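Local coordinates for protein NAD-dependent epimerase/dehydratase (Bacteroides thetaiotaomicron, PDB 3DHN) that probably binds NAD(P) in a Rossmann-type domain and may act as an oxidoreductase or epimerase, at residues A[19-24]-A[29-34]; A[147-152]-A[157-162]. One frame throughout, in Å; residues are numbered along the deposited sequence.

Contact 1 of 2, residues A[19-24]-A[29-34]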
loop_
_atom_site.group_PDB
_atom_site.type_symbol
_atom_site.label_atom_id
_atom_site.label_comp_id
_atom_site.label_asym_id
_atom_site.label_seq_id
_atom_site.Cartn_x
_atom_site.Cartn_y
_atom_site.Cartn_z
ATOM N N ALA A 19 7.575 -4.795 -6.572
ATOM C CA ALA A 19 6.499 -5.319 -7.411
ATOM C C ALA A 19 5.642 -4.181 -7.984
ATOM O O ALA A 19 5.184 -4.259 -9.129
ATOM C CB ALA A 19 5.620 -6.274 -6.604
ATOM N N LEU A 20 5.433 -3.130 -7.187
ATOM C CA LEU A 20 4.643 -1.974 -7.615
ATOM C C LEU A 20 5.416 -1.144 -8.646
ATOM O O LEU A 20 4.848 -0.630 -9.606
ATOM C CB LEU A 20 4.302 -1.095 -6.404
ATOM C CG LEU A 20 3.272 -1.659 -5.419
ATOM C CD1 LEU A 20 3.335 -0.901 -4.094
ATOM C CD2 LEU A 20 1.886 -1.573 -6.035
ATOM N N LEU A 21 6.723 -1.032 -8.432
ATOM C CA LEU A 21 7.595 -0.277 -9.319
ATOM C C LEU A 21 7.590 -0.844 -10.737
ATOM O O LEU A 21 7.390 -0.110 -11.704
ATOM C CB LEU A 21 9.019 -0.273 -8.755
ATOM C CG LEU A 21 10.087 0.546 -9.486
ATOM C CD1 LEU A 21 9.604 1.974 -9.690
ATOM C CD2 LEU A 21 11.375 0.529 -8.665
ATOM N N ASN A 22 7.798 -2.151 -10.850
ATOM C CA ASN A 22 7.824 -2.828 -12.145
ATOM C C ASN A 22 6.457 -2.852 -12.834
ATOM O O ASN A 22 6.364 -2.646 -14.054
ATOM C CB ASN A 22 8.347 -4.258 -11.969
ATOM C CG ASN A 22 9.804 -4.292 -11.535
ATOM O OD1 ASN A 22 10.161 -4.926 -10.538
ATOM N ND2 ASN A 22 10.655 -3.605 -12.284
ATOM N N GLU A 23 5.402 -3.102 -12.063
ATOM C CA GLU A 23 4.050 -3.141 -12.613
ATOM C C GLU A 23 3.625 -1.789 -13.195
ATOM O O GLU A 23 2.959 -1.735 -14.227
ATOM C CB GLU A 23 3.059 -3.572 -11.532
ATOM C CG GLU A 23 1.597 -3.582 -11.952
ATOM C CD GLU A 23 1.235 -4.737 -12.862
ATOM O OE1 GLU A 23 1.910 -5.783 -12.796
ATOM O OE2 GLU A 23 0.255 -4.612 -13.630
ATOM N N ALA A 24 4.010 -0.700 -12.537
ATOM C CA ALA A 24 3.649 0.635 -13.012
ATOM C C ALA A 24 4.416 1.038 -14.277
ATOM O O ALA A 24 3.847 1.645 -15.189
ATOM C CB ALA A 24 3.890 1.656 -11.916
ATOM N N PHE A 29 3.433 4.196 -17.054
ATOM C CA PHE A 29 3.477 5.317 -16.130
ATOM C C PHE A 29 4.871 5.890 -15.956
ATOM O O PHE A 29 5.869 5.166 -16.021
ATOM C CB PHE A 29 2.937 4.890 -14.761
ATOM C CG PHE A 29 1.452 4.681 -14.736
ATOM C CD1 PHE A 29 0.588 5.754 -14.545
ATOM C CD2 PHE A 29 0.917 3.421 -14.947
ATOM C CE1 PHE A 29 -0.795 5.573 -14.569
ATOM C CE2 PHE A 29 -0.465 3.227 -14.974
ATOM C CZ PHE A 29 -1.320 4.306 -14.784
ATOM N N GLU A 30 4.934 7.199 -15.739
ATOM C CA GLU A 30 6.206 7.877 -15.504
ATOM C C GLU A 30 6.331 7.867 -13.985
ATOM O O GLU A 30 5.510 8.451 -13.276
ATOM C CB GLU A 30 6.146 9.297 -16.066
ATOM C CG GLU A 30 5.642 9.311 -17.506
ATOM C CD GLU A 30 6.429 10.239 -18.404
ATOM O OE1 GLU A 30 6.133 11.453 -18.420
ATOM O OE2 GLU A 30 7.352 9.749 -19.092
ATOM N N VAL A 31 7.360 7.198 -13.481
ATOM C CA VAL A 31 7.501 7.046 -12.043
ATOM C C VAL A 31 8.722 7.638 -11.368
ATOM O O VAL A 31 9.838 7.554 -11.885
ATOM C CB VAL A 31 7.457 5.530 -11.669
ATOM C CG1 VAL A 31 7.351 5.349 -10.159
ATOM C CG2 VAL A 31 6.308 4.841 -12.384
ATOM N N THR A 32 8.498 8.237 -10.201
ATOM C CA THR A 32 9.579 8.769 -9.392
ATOM C C THR A 32 9.605 7.869 -8.158
ATOM O O THR A 32 8.733 7.958 -7.284
ATOM C CB THR A 32 9.337 10.223 -8.952
ATOM O OG1 THR A 32 9.305 11.071 -10.106
ATOM C CG2 THR A 32 10.457 10.688 -8.033
ATOM N N ALA A 33 10.592 6.979 -8.105
ATOM C CA ALA A 33 10.727 6.056 -6.989
ATOM C C ALA A 33 11.593 6.664 -5.903
ATOM O O ALA A 33 12.683 7.158 -6.176
ATOM C CB ALA A 33 11.334 4.740 -7.469
ATOM N N VAL A 34 11.102 6.625 -4.669
ATOM C CA VAL A 34 11.842 7.170 -3.539
ATOM C C VAL A 34 12.250 6.021 -2.628
ATOM O O VAL A 34 11.397 5.289 -2.116
ATOM C CB VAL A 34 10.986 8.172 -2.741
ATOM C CG1 VAL A 34 11.860 8.928 -1.760
ATOM C CG2 VAL A 34 10.288 9.135 -3.691
#

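Contact 2 of 2, residues A[147-152]-A[157-162]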
loop_
_atom_site.group_PDB
_atom_site.type_symbol
_atom_site.label_atom_id
_atom_site.label_comp_id
_atom_site.label_asym_id
_atom_site.label_seq_id
_atom_site.Cartn_x
_atom_site.Cartn_y
_atom_site.Cartn_z
ATOM N N ASN A 147 -7.963 5.190 13.340
ATOM C CA ASN A 147 -8.018 6.445 14.083
ATOM C C ASN A 147 -7.599 7.709 13.343
ATOM O O ASN A 147 -7.779 8.813 13.860
ATOM C CB ASN A 147 -7.209 6.310 15.379
ATOM C CG ASN A 147 -7.705 5.167 16.268
ATOM O OD1 ASN A 147 -8.911 4.989 16.463
ATOM N ND2 ASN A 147 -6.772 4.398 16.821
ATOM N N PHE A 148 -7.041 7.564 12.145
ATOM C CA PHE A 148 -6.633 8.731 11.377
ATOM C C PHE A 148 -7.230 8.783 9.976
ATOM O O PHE A 148 -7.877 9.766 9.616
ATOM C CB PHE A 148 -5.107 8.822 11.285
ATOM C CG PHE A 148 -4.443 9.170 12.587
ATOM C CD1 PHE A 148 -4.049 8.170 13.472
ATOM C CD2 PHE A 148 -4.230 10.501 12.938
ATOM C CE1 PHE A 148 -3.448 8.489 14.691
ATOM C CE2 PHE A 148 -3.627 10.835 14.157
ATOM C CZ PHE A 148 -3.235 9.828 15.033
ATOM N N LEU A 149 -7.024 7.734 9.188
ATOM C CA LEU A 149 -7.554 7.723 7.830
ATOM C C LEU A 149 -9.067 7.847 7.776
ATOM O O LEU A 149 -9.603 8.552 6.924
ATOM C CB LEU A 149 -7.119 6.458 7.081
ATOM C CG LEU A 149 -5.696 6.460 6.503
ATOM C CD1 LEU A 149 -5.503 5.219 5.638
ATOM C CD2 LEU A 149 -5.469 7.717 5.664
HETATM N N MSE A 150 -9.755 7.177 8.692
HETATM C CA MSE A 150 -11.211 7.210 8.714
HETATM C C MSE A 150 -11.823 8.588 8.926
HETATM O O MSE A 150 -13.020 8.765 8.725
HETATM C CB MSE A 150 -11.753 6.240 9.767
HETATM C CG MSE A 150 -11.750 4.785 9.325
HETATM SE SE MSE A 150 -12.784 4.496 7.697
HETATM C CE MSE A 150 -14.542 4.228 8.477
ATOM N N LYS A 151 -11.012 9.565 9.315
ATOM C CA LYS A 151 -11.523 10.915 9.539
ATOM C C LYS A 151 -11.027 11.916 8.504
ATOM O O LYS A 151 -11.434 13.073 8.517
ATOM C CB LYS A 151 -11.134 11.394 10.937
ATOM C CG LYS A 151 -11.800 10.611 12.055
ATOM C CD LYS A 151 -11.224 10.997 13.405
ATOM C CE LYS A 151 -11.533 9.943 14.449
ATOM N NZ LYS A 151 -10.411 9.847 15.416
ATOM N N GLU A 152 -10.150 11.469 7.612
ATOM C CA GLU A 152 -9.583 12.323 6.575
ATOM C C GLU A 152 -10.557 12.594 5.426
ATOM O O GLU A 152 -11.113 11.663 4.835
ATOM C CB GLU A 152 -8.316 11.668 6.028
ATOM C CG GLU A 152 -7.632 12.427 4.906
ATOM C CD GLU A 152 -7.053 13.750 5.369
ATOM O OE1 GLU A 152 -7.817 14.733 5.486
ATOM O OE2 GLU A 152 -5.830 13.797 5.627
ATOM N N TRP A 157 -8.132 9.340 -0.559
ATOM C CA TRP A 157 -7.252 8.252 -0.147
ATOM C C TRP A 157 -7.867 6.879 -0.344
ATOM O O TRP A 157 -9.086 6.724 -0.382
ATOM C CB TRP A 157 -6.871 8.402 1.330
ATOM C CG TRP A 157 -8.059 8.385 2.272
ATOM C CD1 TRP A 157 -8.835 9.448 2.629
ATOM C CD2 TRP A 157 -8.614 7.243 2.942
ATOM N NE1 TRP A 157 -9.839 9.042 3.480
ATOM C CE2 TRP A 157 -9.727 7.693 3.688
ATOM C CE3 TRP A 157 -8.282 5.882 2.981
ATOM C CZ2 TRP A 157 -10.507 6.834 4.466
ATOM C CZ3 TRP A 157 -9.062 5.024 3.754
ATOM C CH2 TRP A 157 -10.161 5.505 4.486
ATOM N N VAL A 158 -7.002 5.879 -0.455
ATOM C CA VAL A 158 -7.419 4.491 -0.609
ATOM C C VAL A 158 -6.405 3.659 0.171
ATOM O O VAL A 158 -5.194 3.757 -0.061
ATOM C CB VAL A 158 -7.412 4.048 -2.096
ATOM C CG1 VAL A 158 -7.827 2.595 -2.207
ATOM C CG2 VAL A 158 -8.368 4.903 -2.910
ATOM N N PHE A 159 -6.898 2.867 1.118
ATOM C CA PHE A 159 -6.061 1.998 1.948
ATOM C C PHE A 159 -6.297 0.584 1.403
ATOM O O PHE A 159 -7.410 0.059 1.492
ATOM C CB PHE A 159 -6.528 2.106 3.410
ATOM C CG PHE A 159 -5.620 1.450 4.411
ATOM C CD1 PHE A 159 -4.355 1.975 4.682
ATOM C CD2 PHE A 159 -6.067 0.358 5.160
ATOM C CE1 PHE A 159 -3.548 1.424 5.695
ATOM C CE2 PHE A 159 -5.279 -0.202 6.167
ATOM C CZ PHE A 159 -4.011 0.334 6.440
ATOM N N PHE A 160 -5.262 -0.035 0.839
ATOM C CA PHE A 160 -5.413 -1.370 0.253
ATOM C C PHE A 160 -4.889 -2.491 1.163
ATOM O O PHE A 160 -3.687 -2.752 1.233
ATOM C CB PHE A 160 -4.710 -1.385 -1.118
ATOM C CG PHE A 160 -5.016 -2.596 -1.978
ATOM C CD1 PHE A 160 -6.107 -3.416 -1.711
ATOM C CD2 PHE A 160 -4.206 -2.896 -3.081
ATOM C CE1 PHE A 160 -6.389 -4.524 -2.524
ATOM C CE2 PHE A 160 -4.479 -3.994 -3.899
ATOM C CZ PHE A 160 -5.573 -4.811 -3.621
ATOM N N SER A 161 -5.813 -3.138 1.868
ATOM C CA SER A 161 -5.480 -4.236 2.785
ATOM C C SER A 161 -5.206 -5.540 2.045
ATOM O O SER A 161 -6.112 -6.114 1.436
ATOM C CB SER A 161 -6.635 -4.497 3.768
ATOM O OG SER A 161 -6.791 -3.476 4.741
ATOM N N PRO A 162 -3.957 -6.036 2.088
ATOM C CA PRO A 162 -3.632 -7.297 1.409
ATOM C C PRO A 162 -4.217 -8.461 2.205
ATOM O O PRO A 162 -4.764 -8.254 3.287
ATOM C CB PRO A 162 -2.105 -7.328 1.453
ATOM C CG PRO A 162 -1.798 -6.594 2.745
ATOM C CD PRO A 162 -2.749 -5.423 2.673
#

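Contact 1 of 2, residues A[19-24]-A[29-34]
Phe-29 meets Ala-24 just where the chain comes off the helix and turns back toward the sheet. Phe-29 N gives a hydrogen bond of 3.2 Å to Ala-24 O. Ala-24 O also sits at the edge of the Phe-29 ring, in its plane, 3.4 Å from Phe-29 CD2, so one carbonyl is approached by both the amide and the rim of the aromatic group. With chi1 at -72°, CG is anti to the carbonyl carbon and stands beside the backbone N, which brings that rim alongside the bonded oxygen. The Phe-29 side chain also touches Ile-202 of helix 194-206. Two residues on, Val-31 points at the helix and divides its methyls between two partners: CG2 lies 4.0 Å from Ala-24 CB, while CG1 reaches Leu-21 CD1 at 4.1 Å. Ala-33 completes the strand's helix-facing row, its CB 3.9 Å from the same Leu-21 CD1. That methyl gets there because Leu-21 has CG anti to its backbone N (chi1 -176°), so the end of the chain comes closer to the strand than its CB direction alone would suggest. Every touching residue is buried, and Leu-21 goes on to Leu-9 and Leu-48 of the adjoining strands. The helix and strand segments run nearly antiparallel, at 159° with their axes 9.4 Å apart, as expected for the returning half of a beta-alpha-beta unit: strand 6-10, helix 14-25 and strand 30-34, the first such unit of a Rossmann-type fold.

Contact 2 of 2, residues A[147-152]-A[157-162]
Trp-157 lies against the backbone and side chain of Leu-149, one face of its indole turned to that residue. Leu-149 CB sits over the six-membered ring in a CH-pi contact, 4.1 Å from the centroid and only 9° off the normal, and Leu-149 O approaches Trp-157 CZ2 at 3.1 Å. At the ring's edge, Trp-157 NE1 donates to Glu-152 O over 3.2 Å; the oxygen is near the indole plane, but the N-H comes in above the carbonyl plane and the bond is bent to 149°. Met-150 SE, from a selenomethionine, stands at another part of the rim, 4.3 Å from Trp-157 CH2. Farther along the strand, Leu-149 CD1 touches Phe-159 CD1 at 3.6 Å, the two side chains crossing at about a right angle. This is helix-on-sheet packing in the Rossmann-type domain: the last part of helix 135-149, with the turn from Leu-149 to Glu-152, settles on strand 156-161. An alanine in place of Trp-157 would probably leave Glu-152 O without this N-H and open a gap beneath Leu-149. What sets the partners in place lies a step outward. That turn, of type I and closed by Glu-152 N to Leu-149 O at 3.0 Å, presents both carbonyls to the indole. With CG between backbone N and carbonyl carbon (chi1 60°), Trp-157 lays its indole against Leu-149 and turns NE1 toward Glu-152 O. The Glu-152 chain bends at chi2, and its carboxylate forms a salt bridge with Lys-100 and accepts a bond from Glu-154 N. Beyond Leu-149 and Glu-152, Ile-96 of helix 87-101 packs on both.

Contact 1 closes well before contact 2 opens along the chain, and their centres lie about 22 Å apart on opposite sides of the chain's centre; their nearest atoms are about 7 Å apart without touching. Both rest on the same mixed sheet. Strand 30-34 of contact 1 is next to the outermost strand 48-51, and strand 156-161 of contact 2 comes four places farther across, beyond 6-10, 70-73 and 106-110, with all of these strands parallel. Each contact seats a helix, 14-25 or 135-149, on the strand that follows it. The two are therefore separate helix-strand returns of one domain, consistent with its assignment to the NAD(P)-binding Rossmann group.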